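Local coordinates for dimethyl-sulfide monooxygenase (Hyphomicrobium sulfonivorans, PDB 6AK1), which oxidises dimethyl sulfide to methanethiol and formaldehyde with NADH and O2, using FMN as cofactor, in the first step of dimethyl sulfide degradation, at residues V405-F408 and I409-V413; E415-R419 and G420-D424; R157-M160 and A161-Y164; T108-P112 and Y113-R117. One frame throughout, in Å; residues are numbered along the deposited sequence.

Contact 1 (V405-F408 and I409-V413); sequences VTDF and IDYIV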
loop_
_atom_site.group_PDB
_atom_site.type_symbol
_atom_site.label_atom_id
_atom_site.label_comp_id
_atom_site.label_asym_id
_atom_site.label_seq_id
_atom_site.Cartn_x
_atom_site.Cartn_y
_atom_site.Cartn_z
ATOM N N VAL A 405 4.316 1.223 -16.610
ATOM C CA VAL A 405 5.608 0.984 -15.965
ATOM C C VAL A 405 6.736 0.947 -16.992
ATOM O O VAL A 405 7.807 1.538 -16.784
ATOM C CB VAL A 405 5.552 -0.327 -15.165
ATOM C CG1 VAL A 405 6.954 -0.841 -14.905
ATOM C CG2 VAL A 405 4.787 -0.143 -13.869
ATOM N N THR A 406 6.515 0.244 -18.105
ATOM C CA THR A 406 7.513 0.169 -19.169
ATOM C C THR A 406 7.854 1.548 -19.726
ATOM O O THR A 406 9.033 1.859 -19.941
ATOM C CB THR A 406 7.010 -0.752 -20.280
ATOM O OG1 THR A 406 6.822 -2.068 -19.744
ATOM C CG2 THR A 406 8.028 -0.823 -21.427
ATOM N N ASP A 407 6.841 2.389 -19.972
ATOM C CA ASP A 407 7.116 3.739 -20.470
ATOM C C ASP A 407 7.888 4.563 -19.440
ATOM O O ASP A 407 8.821 5.298 -19.794
ATOM C CB ASP A 407 5.817 4.461 -20.834
ATOM C CG ASP A 407 5.260 4.045 -22.176
ATOM O OD1 ASP A 407 5.961 3.336 -22.938
ATOM O OD2 ASP A 407 4.109 4.451 -22.469
ATOM N N PHE A 408 7.507 4.468 -18.161
ATOM C CA PHE A 408 8.258 5.166 -17.122
ATOM C C PHE A 408 9.722 4.747 -17.124
ATOM O O PHE A 408 10.622 5.594 -17.082
ATOM C CB PHE A 408 7.648 4.913 -15.745
ATOM C CG PHE A 408 8.087 5.912 -14.715
ATOM C CD1 PHE A 408 9.238 5.704 -13.983
ATOM C CD2 PHE A 408 7.358 7.084 -14.511
ATOM C CE1 PHE A 408 9.659 6.626 -13.054
ATOM C CE2 PHE A 408 7.777 8.015 -13.573
ATOM C CZ PHE A 408 8.926 7.786 -12.848
ATOM N N ILE A 409 9.980 3.439 -17.166
ATOM C CA ILE A 409 11.361 2.966 -17.165
ATOM C C ILE A 409 12.100 3.452 -18.410
ATOM O O ILE A 409 13.226 3.945 -18.321
ATOM C CB ILE A 409 11.397 1.434 -17.037
ATOM C CG1 ILE A 409 10.761 1.014 -15.709
ATOM C CG2 ILE A 409 12.841 0.907 -17.152
ATOM C CD1 ILE A 409 10.580 -0.497 -15.562
ATOM N N ASP A 410 11.469 3.360 -19.579
ATOM C CA ASP A 410 12.169 3.677 -20.825
ATOM C C ASP A 410 12.425 5.177 -20.981
ATOM O O ASP A 410 13.509 5.582 -21.413
ATOM C CB ASP A 410 11.372 3.149 -22.022
ATOM C CG ASP A 410 11.324 1.623 -22.060
ATOM O OD1 ASP A 410 12.123 0.981 -21.355
ATOM O OD2 ASP A 410 10.492 1.068 -22.793
ATOM N N TYR A 411 11.437 6.010 -20.662
ATOM C CA TYR A 411 11.485 7.436 -20.976
ATOM C C TYR A 411 11.896 8.316 -19.802
ATOM O O TYR A 411 12.535 9.347 -20.023
ATOM C CB TYR A 411 10.123 7.931 -21.457
ATOM C CG TYR A 411 9.635 7.421 -22.788
ATOM C CD1 TYR A 411 10.136 7.938 -23.973
ATOM C CD2 TYR A 411 8.618 6.475 -22.858
ATOM C CE1 TYR A 411 9.671 7.501 -25.185
ATOM C CE2 TYR A 411 8.142 6.031 -24.071
ATOM C CZ TYR A 411 8.675 6.557 -25.239
ATOM O OH TYR A 411 8.209 6.143 -26.466
ATOM N N ILE A 412 11.501 7.980 -18.575
ATOM C CA ILE A 412 11.705 8.854 -17.413
ATOM C C ILE A 412 12.919 8.437 -16.577
ATOM O O ILE A 412 13.732 9.276 -16.210
ATOM C CB ILE A 412 10.434 8.911 -16.539
ATOM C CG1 ILE A 412 9.216 9.348 -17.361
ATOM C CG2 ILE A 412 10.659 9.835 -15.347
ATOM C CD1 ILE A 412 9.477 10.544 -18.275
ATOM N N VAL A 413 13.036 7.126 -16.270
ATOM C CA VAL A 413 14.161 6.690 -15.415
ATOM C C VAL A 413 15.504 7.105 -15.928
ATOM O O VAL A 413 16.351 7.513 -15.110
ATOM C CB VAL A 413 14.049 5.143 -15.186
ATOM C CG1 VAL A 413 15.400 4.566 -14.778
ATOM C CG2 VAL A 413 13.019 4.839 -14.110
HETATM O O HOH W 1 8.080 2.278 -23.763
#
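Phe408 and Ile412, one turn apart on helix 403-418, form the tight side of this contact. Ile412 CB sits 3.9 Å from the centroid of the Phe408 ring and only 4° off its normal, a CH-pi contact over the face. Ile412 CG2 reaches farther along the same ring to 3.7 Å from Phe408 CZ, while Val413 CG2 comes to Phe408 CD1 at 3.9 Å. Phe408 CG is anti to the backbone N (chi1 -162°), which lays the ring beside Ile412 and Val413. Both of their amides bond to Phe408 O: Val413 N at 3.0 Å and Ile412 N at 2.9 Å. Leu382 of helix 375-388 and Leu7 of strand 6-12 pack on this apolar side.

The other side is polar and wetter. A water bridges Asp407 OD1 and Asp410 OD2, donating to both, at 2.9 Å from Asp410 OD2. The second carboxylate oxygens, Asp407 OD2 and Asp410 OD1, form salt bridges with Lys295 and Arg48. Tyr411 lies alongside Asp407, its CE2 3.6 Å from Asp407 OD1.

The doubly used carbonyl marks a pi-type turn within an amphipathic helix that covers the parallel barrel of this TIM-barrel enzyme.

Contact 2 (E415-R419 and G420-D424); sequences ELRKR and GRAQD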
loop_
_atom_site.group_PDB
_atom_site.type_symbol
_atom_site.label_atom_id
_atom_site.label_comp_id
_atom_site.label_asym_id
_atom_site.label_seq_id
_atom_site.Cartn_x
_atom_site.Cartn_y
_atom_site.Cartn_z
ATOM N N GLU A 415 16.279 9.844 -17.504
ATOM C CA GLU A 415 16.389 11.266 -17.190
ATOM C C GLU A 415 16.564 11.495 -15.699
ATOM O O GLU A 415 17.345 12.360 -15.296
ATOM C CB GLU A 415 15.166 12.027 -17.690
ATOM C CG GLU A 415 15.206 13.529 -17.377
ATOM C CD GLU A 415 16.340 14.264 -18.101
ATOM O OE1 GLU A 415 16.704 13.853 -19.223
ATOM O OE2 GLU A 415 16.867 15.248 -17.546
ATOM N N LEU A 416 15.844 10.730 -14.859
ATOM C CA LEU A 416 16.010 10.855 -13.409
ATOM C C LEU A 416 17.396 10.387 -12.971
ATOM O O LEU A 416 17.975 10.948 -12.035
ATOM C CB LEU A 416 14.919 10.072 -12.660
ATOM C CG LEU A 416 13.464 10.568 -12.714
ATOM C CD1 LEU A 416 12.513 9.620 -11.972
ATOM C CD2 LEU A 416 13.332 11.992 -12.164
ATOM N N ARG A 417 17.935 9.351 -13.621
ATOM C CA ARG A 417 19.281 8.891 -13.284
ATOM C C ARG A 417 20.316 9.940 -13.642
ATOM O O ARG A 417 21.249 10.189 -12.872
ATOM C CB ARG A 417 19.610 7.584 -14.012
ATOM C CG ARG A 417 18.938 6.381 -13.406
ATOM C CD ARG A 417 19.249 5.099 -14.161
ATOM N NE ARG A 417 18.525 3.999 -13.546
ATOM C CZ ARG A 417 18.544 2.748 -13.980
ATOM N NH1 ARG A 417 19.260 2.420 -15.050
ATOM N NH2 ARG A 417 17.847 1.827 -13.334
ATOM N N LYS A 418 20.171 10.559 -14.814
ATOM C CA LYS A 418 21.096 11.610 -15.214
ATOM C C LYS A 418 21.036 12.801 -14.259
ATOM O O LYS A 418 22.069 13.414 -13.972
ATOM C CB LYS A 418 20.802 12.023 -16.658
ATOM C CG LYS A 418 20.982 13.509 -16.953
ATOM C CD LYS A 418 21.187 13.769 -18.456
ATOM C CE LYS A 418 21.471 15.238 -18.721
ATOM N NZ LYS A 418 20.424 16.085 -18.063
ATOM N N ARG A 419 19.858 13.120 -13.728
ATOM C CA ARG A 419 19.734 14.166 -12.714
ATOM C C ARG A 419 20.132 13.705 -11.315
ATOM O O ARG A 419 19.997 14.489 -10.368
ATOM C CB ARG A 419 18.297 14.700 -12.662
ATOM C CG ARG A 419 17.802 15.263 -13.971
ATOM C CD ARG A 419 16.384 15.784 -13.855
ATOM N NE ARG A 419 15.921 16.311 -15.132
ATOM C CZ ARG A 419 14.899 17.148 -15.266
ATOM N NH1 ARG A 419 14.237 17.563 -14.190
ATOM N NH2 ARG A 419 14.555 17.580 -16.479
ATOM N N GLY A 420 20.583 12.456 -11.157
ATOM C CA GLY A 420 21.020 11.952 -9.867
ATOM C C GLY A 420 19.912 11.628 -8.886
ATOM O O GLY A 420 20.167 11.556 -7.686
ATOM N N ARG A 421 18.687 11.409 -9.357
ATOM C CA ARG A 421 17.552 11.226 -8.461
ATOM C C ARG A 421 17.084 9.777 -8.338
ATOM O O ARG A 421 16.386 9.452 -7.375
ATOM C CB ARG A 421 16.369 12.084 -8.923
ATOM C CG ARG A 421 16.640 13.581 -9.032
ATOM C CD ARG A 421 17.384 14.146 -7.825
ATOM N NE ARG A 421 16.631 14.124 -6.567
ATOM C CZ ARG A 421 15.802 15.079 -6.170
ATOM N NH1 ARG A 421 15.579 16.131 -6.955
ATOM N NH2 ARG A 421 15.180 14.973 -4.999
ATOM N N ALA A 422 17.423 8.908 -9.282
ATOM C CA ALA A 422 16.978 7.521 -9.261
ATOM C C ALA A 422 18.188 6.610 -9.194
ATOM O O ALA A 422 19.221 6.904 -9.802
ATOM C CB ALA A 422 16.143 7.175 -10.505
ATOM N N GLN A 423 18.056 5.506 -8.454
ATOM C CA GLN A 423 19.143 4.539 -8.346
ATOM C C GLN A 423 19.268 3.733 -9.635
ATOM O O GLN A 423 18.292 3.509 -10.348
ATOM C CB GLN A 423 18.920 3.596 -7.158
ATOM C CG GLN A 423 17.639 2.752 -7.243
ATOM C CD GLN A 423 17.337 1.976 -5.956
ATOM O OE1 GLN A 423 17.934 2.226 -4.906
ATOM N NE2 GLN A 423 16.409 1.022 -6.043
ATOM N N ASP A 424 20.490 3.298 -9.939
ATOM C CA ASP A 424 20.697 2.398 -11.065
ATOM C C ASP A 424 21.154 1.020 -10.616
ATOM O O ASP A 424 21.589 0.219 -11.449
ATOM C CB ASP A 424 21.691 2.987 -12.073
ATOM C CG ASP A 424 23.045 3.272 -11.466
ATOM O OD1 ASP A 424 23.382 2.701 -10.402
ATOM O OD2 ASP A 424 23.786 4.070 -12.073
#
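Leu416 O is gripped by two amides from the chain that leaves the helix. Arg421 N donates to it over 2.8 Å in a fairly straight bond (N-H...O angle 165°), and Ala422 N adds a weak bond at 3.5 Å. The next carbonyl, Arg417 O, accepts from Gly420 N at 2.9 Å. Gly420 has a positive phi of 75°, and the bonds from Arg421 N to Leu416 O and from Gly420 N to Arg417 O make the end of helix 403-418 a Schellman motif, to which the weak Ala422 bond is an extra. A CB on Gly420 would run into Arg419 O. Closing the turn brings Ala422 CB to 3.8 Å from Leu416 CB, an apolar contact beside the cap.

Arg417 reaches along the departing chain. Its side chain is extended from CG to NE, which carries the guanidinium over Asp424, whose CA lies 3.5 Å above the guanidinium plane, toward its rim. Arg417 NE makes a weak bond to Gln423 O, 3.2 Å away.

Where the helix ends, Arg419 NE donates in the guanidinium plane to the anti lone pair of Glu415 OE2, one turn back, at 2.8 Å. Lys418 joins this network through a long salt bridge to the same oxygen. The far ends of Arg419 and Arg421 form salt bridges with Asp380 and Glu383 of helix 375-388, with Glu383 serving both arginines.

Contact 3 (R157-M160 and A161-Y164); sequences RYEM and ADEY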
loop_
_atom_site.group_PDB
_atom_site.type_symbol
_atom_site.label_atom_id
_atom_site.label_comp_id
_atom_site.label_asym_id
_atom_site.label_seq_id
_atom_site.Cartn_x
_atom_site.Cartn_y
_atom_site.Cartn_z
ATOM N N ARG A 157 -12.720 2.414 17.194
ATOM C CA ARG A 157 -12.012 1.664 16.161
ATOM C C ARG A 157 -10.492 1.828 16.279
ATOM O O ARG A 157 -9.741 0.867 16.077
ATOM C CB ARG A 157 -12.496 2.090 14.773
ATOM C CG ARG A 157 -12.597 3.575 14.559
ATOM C CD ARG A 157 -13.547 3.936 13.377
ATOM N NE ARG A 157 -13.501 5.349 12.949
ATOM C CZ ARG A 157 -13.812 6.403 13.711
ATOM N NH1 ARG A 157 -14.256 6.234 14.948
ATOM N NH2 ARG A 157 -13.706 7.639 13.221
ATOM N N TYR A 158 -10.022 3.022 16.651
ATOM C CA TYR A 158 -8.580 3.248 16.701
ATOM C C TYR A 158 -7.945 2.716 17.975
ATOM O O TYR A 158 -6.764 2.358 17.964
ATOM C CB TYR A 158 -8.278 4.734 16.512
ATOM C CG TYR A 158 -8.368 5.109 15.053
ATOM C CD1 TYR A 158 -7.400 4.674 14.157
ATOM C CD2 TYR A 158 -9.446 5.851 14.561
ATOM C CE1 TYR A 158 -7.484 4.986 12.815
ATOM C CE2 TYR A 158 -9.536 6.167 13.219
ATOM C CZ TYR A 158 -8.550 5.730 12.349
ATOM O OH TYR A 158 -8.611 6.031 11.008
ATOM N N GLU A 159 -8.700 2.645 19.070
ATOM C CA GLU A 159 -8.245 1.885 20.229
ATOM C C GLU A 159 -8.140 0.401 19.883
ATOM O O GLU A 159 -7.190 -0.284 20.282
ATOM C CB GLU A 159 -9.211 2.108 21.402
ATOM C CG GLU A 159 -8.922 3.333 22.294
ATOM C CD GLU A 159 -8.617 4.610 21.521
ATOM O OE1 GLU A 159 -7.483 5.138 21.679
ATOM O OE2 GLU A 159 -9.502 5.089 20.762
ATOM N N MET A 160 -9.116 -0.108 19.142
ATOM C CA MET A 160 -9.053 -1.471 18.640
ATOM C C MET A 160 -7.831 -1.668 17.760
ATOM O O MET A 160 -7.083 -2.638 17.922
ATOM C CB MET A 160 -10.327 -1.778 17.859
ATOM C CG MET A 160 -10.969 -3.092 18.199
ATOM S SD MET A 160 -12.569 -3.237 17.388
ATOM C CE MET A 160 -13.432 -1.796 18.045
ATOM N N ALA A 161 -7.609 -0.741 16.827
ATOM C CA ALA A 161 -6.501 -0.872 15.890
ATOM C C ALA A 161 -5.156 -0.810 16.610
ATOM O O ALA A 161 -4.211 -1.511 16.229
ATOM C CB ALA A 161 -6.602 0.213 14.815
ATOM N N ASP A 162 -5.049 0.024 17.652
ATOM C CA ASP A 162 -3.809 0.089 18.429
ATOM C C ASP A 162 -3.488 -1.262 19.054
ATOM O O ASP A 162 -2.342 -1.722 19.020
ATOM C CB ASP A 162 -3.911 1.142 19.539
ATOM C CG ASP A 162 -3.664 2.561 19.050
ATOM O OD1 ASP A 162 -2.879 2.769 18.095
ATOM O OD2 ASP A 162 -4.250 3.487 19.655
ATOM N N GLU A 163 -4.488 -1.893 19.669
ATOM C CA GLU A 163 -4.225 -3.146 20.358
ATOM C C GLU A 163 -3.963 -4.266 19.366
ATOM O O GLU A 163 -3.168 -5.165 19.644
ATOM C CB GLU A 163 -5.391 -3.503 21.273
ATOM C CG GLU A 163 -5.042 -4.595 22.292
ATOM C CD GLU A 163 -6.262 -5.104 23.038
ATOM O OE1 GLU A 163 -7.147 -4.287 23.358
ATOM O OE2 GLU A 163 -6.345 -6.317 23.285
ATOM N N TYR A 164 -4.618 -4.211 18.207
ATOM C CA TYR A 164 -4.331 -5.143 17.126
ATOM C C TYR A 164 -2.848 -5.147 16.773
ATOM O O TYR A 164 -2.225 -6.212 16.708
ATOM C CB TYR A 164 -5.184 -4.787 15.903
ATOM C CG TYR A 164 -5.227 -5.868 14.837
ATOM C CD1 TYR A 164 -4.131 -6.087 13.984
ATOM C CD2 TYR A 164 -6.366 -6.660 14.669
ATOM C CE1 TYR A 164 -4.167 -7.070 13.012
ATOM C CE2 TYR A 164 -6.412 -7.642 13.687
ATOM C CZ TYR A 164 -5.307 -7.844 12.866
ATOM O OH TYR A 164 -5.344 -8.811 11.887
HETATM O O HOH W 2 -5.041 3.064 22.427
#
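This is a local contact within the first two turns of helix 157-174, where residues 157-160 meet 161-164 through main-chain bonds and one pair of acidic side chains. Each amide of 161-164 bonds to the carbonyl four residues back, from Ala161 N to Arg157 O at 2.8 Å through to Tyr164 N to Met160 O, the longest being Glu163 N to Glu159 O at 3.2 Å. The spacing is that of a regular alpha helix, here one that packs outside the TIM barrel of a luciferase-like monooxygenase. Tyr158 probably contributes to the FMN site, as in relatives.

Glu159 and Asp162 lie side by side and point the same way, with their carboxylate planes 75° apart. Glu159 OE1 and Asp162 OD2 come within 4.2 Å. They are bridged by a water that donates to both, at 2.9 Å from Asp162 OD2, and by Arg232 of helix 232-240, which forms salt bridges with the same two oxygens and probably offsets the repulsion between the acids. Asp162 CG is anti to its own carbonyl carbon (chi1 -81°), which sets OD2 of Asp162 3.2 Å from Tyr158 O; these are two acceptors that cannot bond each other, and the water and Arg232 supply the partners instead. With an alanine in place of Asp162, Arg232 would probably lose one of its two carboxylates here and the water one acceptor. On another side of the helix, Ala161 CB rests 3.4 Å from Arg157 O and packs against Ile107 and Phe236. Glu163 turns its carboxylate to His201 and to the backbone amides of Tyr205 and Tyr206.

Contact 4 (T108-P112 and Y113-R117); sequences TFEQP and YLLAR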
loop_
_atom_site.group_PDB
_atom_site.type_symbol
_atom_site.label_atom_id
_atom_site.label_comp_id
_atom_site.label_asym_id
_atom_site.label_seq_id
_atom_site.Cartn_x
_atom_site.Cartn_y
_atom_site.Cartn_z
ATOM N N THR A 108 -9.845 -5.673 9.871
ATOM C CA THR A 108 -11.252 -5.670 10.260
ATOM C C THR A 108 -11.804 -7.085 10.423
ATOM O O THR A 108 -12.666 -7.326 11.277
ATOM C CB THR A 108 -12.070 -4.912 9.202
ATOM O OG1 THR A 108 -11.550 -3.588 9.044
ATOM C CG2 THR A 108 -13.533 -4.832 9.585
ATOM N N PHE A 109 -11.369 -8.021 9.589
ATOM C CA PHE A 109 -11.997 -9.333 9.580
ATOM C C PHE A 109 -11.079 -10.459 10.023
ATOM O O PHE A 109 -11.570 -11.463 10.545
ATOM C CB PHE A 109 -12.539 -9.645 8.174
ATOM C CG PHE A 109 -13.410 -8.557 7.613
ATOM C CD1 PHE A 109 -14.659 -8.286 8.179
ATOM C CD2 PHE A 109 -12.985 -7.796 6.531
ATOM C CE1 PHE A 109 -15.469 -7.274 7.665
ATOM C CE2 PHE A 109 -13.780 -6.786 6.008
ATOM C CZ PHE A 109 -15.025 -6.520 6.574
ATOM N N GLU A 110 -9.770 -10.319 9.847
ATOM C CA GLU A 110 -8.840 -11.398 10.123
ATOM C C GLU A 110 -8.246 -11.252 11.518
ATOM O O GLU A 110 -7.755 -10.174 11.881
ATOM C CB GLU A 110 -7.725 -11.436 9.080
ATOM C CG GLU A 110 -7.005 -12.767 9.079
ATOM C CD GLU A 110 -6.047 -12.910 7.917
ATOM O OE1 GLU A 110 -5.186 -13.813 7.992
ATOM O OE2 GLU A 110 -6.161 -12.123 6.943
ATOM N N GLN A 111 -8.277 -12.341 12.281
ATOM C CA GLN A 111 -7.687 -12.356 13.616
ATOM C C GLN A 111 -6.185 -12.073 13.535
ATOM O O GLN A 111 -5.514 -12.545 12.614
ATOM C CB GLN A 111 -7.928 -13.712 14.289
ATOM C CG GLN A 111 -9.402 -14.129 14.431
ATOM C CD GLN A 111 -9.980 -14.826 13.182
ATOM O OE1 GLN A 111 -9.471 -14.669 12.073
ATOM N NE2 GLN A 111 -11.061 -15.592 13.370
ATOM N N PRO A 112 -5.621 -11.323 14.489
ATOM C CA PRO A 112 -4.192 -10.957 14.379
ATOM C C PRO A 112 -3.237 -12.138 14.405
ATOM O O PRO A 112 -2.230 -12.120 13.687
ATOM C CB PRO A 112 -3.972 -10.022 15.584
ATOM C CG PRO A 112 -5.116 -10.320 16.532
ATOM C CD PRO A 112 -6.276 -10.696 15.654
ATOM N N TYR A 113 -3.521 -13.172 15.204
ATOM C CA TYR A 113 -2.638 -14.339 15.255
ATOM C C TYR A 113 -2.469 -14.976 13.877
ATOM O O TYR A 113 -1.364 -15.386 13.506
ATOM C CB TYR A 113 -3.190 -15.363 16.251
ATOM C CG TYR A 113 -2.223 -16.465 16.623
ATOM C CD1 TYR A 113 -1.225 -16.242 17.563
ATOM C CD2 TYR A 113 -2.313 -17.728 16.049
ATOM C CE1 TYR A 113 -0.339 -17.237 17.918
ATOM C CE2 TYR A 113 -1.425 -18.732 16.400
ATOM C CZ TYR A 113 -0.443 -18.479 17.330
ATOM O OH TYR A 113 0.432 -19.466 17.695
ATOM N N LEU A 114 -3.553 -15.071 13.105
ATOM C CA LEU A 114 -3.484 -15.708 11.792
ATOM C C LEU A 114 -2.858 -14.795 10.744
ATOM O O LEU A 114 -2.091 -15.262 9.896
ATOM C CB LEU A 114 -4.877 -16.135 11.340
ATOM C CG LEU A 114 -5.529 -17.289 12.104
ATOM C CD1 LEU A 114 -6.918 -17.549 11.519
ATOM C CD2 LEU A 114 -4.651 -18.556 12.062
ATOM N N LEU A 115 -3.200 -13.509 10.748
ATOM C CA LEU A 115 -2.544 -12.607 9.802
ATOM C C LEU A 115 -1.044 -12.562 10.062
ATOM O O LEU A 115 -0.244 -12.550 9.121
ATOM C CB LEU A 115 -3.156 -11.197 9.857
ATOM C CG LEU A 115 -2.529 -10.205 8.850
ATOM C CD1 LEU A 115 -2.525 -10.755 7.413
ATOM C CD2 LEU A 115 -3.214 -8.832 8.907
ATOM N N ALA A 116 -0.651 -12.583 11.338
ATOM C CA ALA A 116 0.762 -12.600 11.700
ATOM C C ALA A 116 1.501 -13.750 11.027
ATOM O O ALA A 116 2.628 -13.577 10.543
ATOM C CB ALA A 116 0.905 -12.695 13.222
ATOM N N ARG A 117 0.883 -14.935 10.988
ATOM C CA ARG A 117 1.535 -16.083 10.361
ATOM C C ARG A 117 1.589 -15.924 8.846
ATOM O O ARG A 117 2.600 -16.260 8.220
ATOM C CB ARG A 117 0.822 -17.391 10.731
ATOM C CG ARG A 117 1.530 -18.633 10.196
ATOM C CD ARG A 117 0.809 -19.948 10.545
ATOM N NE ARG A 117 -0.379 -20.147 9.722
ATOM C CZ ARG A 117 -0.775 -21.329 9.257
ATOM N NH1 ARG A 117 -0.074 -22.418 9.541
ATOM N NH2 ARG A 117 -1.870 -21.420 8.504
#
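Glu110 crosses Leu115 at about a right angle and lays its carboxylate beside the first turn of helix 112-126. Its OE1 lies 3.4 Å from Leu115 N, too badly angled for a hydrogen bond, and its OE2 is 3.9 Å from Leu115 CD1. Glu110 is extended, with CG anti to the backbone N (chi1 -162°), which brings the carboxylate across to Leu115; OE2 there forms a salt bridge with Arg118. Replacing Glu110 by alanine would probably leave Arg118 without this partner and uncover one side of Leu115. Gln111 and Leu114 lie alongside each other, with Gln111 OE1 3.9 Å from Leu114 CD1.

The hydrogen bonds between the two segments are all backbone ones. Leu115 N donates to Gln111 O at 3.1 Å and an N-H...O angle of 174°. Leu114 N reaches that oxygen through a weak bond, and Ala116 N donates to Pro112 O at 2.9 Å.

Apolar packing lies on the side of helix 157-174: Pro112 meets Tyr164, Val167 and Met168, and Leu115 also touches Tyr164.

Gln111 at the N-cap followed by Pro112 in the first turn marks a helix start, here where the loop after strand 100-106 of the TIM barrel enters its next helix.

From the N terminus, contact 4 comes first, turning the loop after strand 100-106 into helix 112-126. Contact 3 follows at the start of helix 157-174. Their centres are 13 Å apart and they touch: Tyr164 OH lies 2.8 Å from Glu110 O, a probable hydrogen bond, which probably ties helix 157-174 to the loop leading into helix 112-126. Much later in the chain, contact 1 lies within helix 403-418, and contact 2 closes that helix's C-terminal end. These two also meet, Phe408 CZ being 4.1 Å from Leu416 CD1. All four run in series, none nested or crossed. The two pairs lie on opposite sides of the chain's centre, contacts 1 and 3 about 40 Å apart between centres.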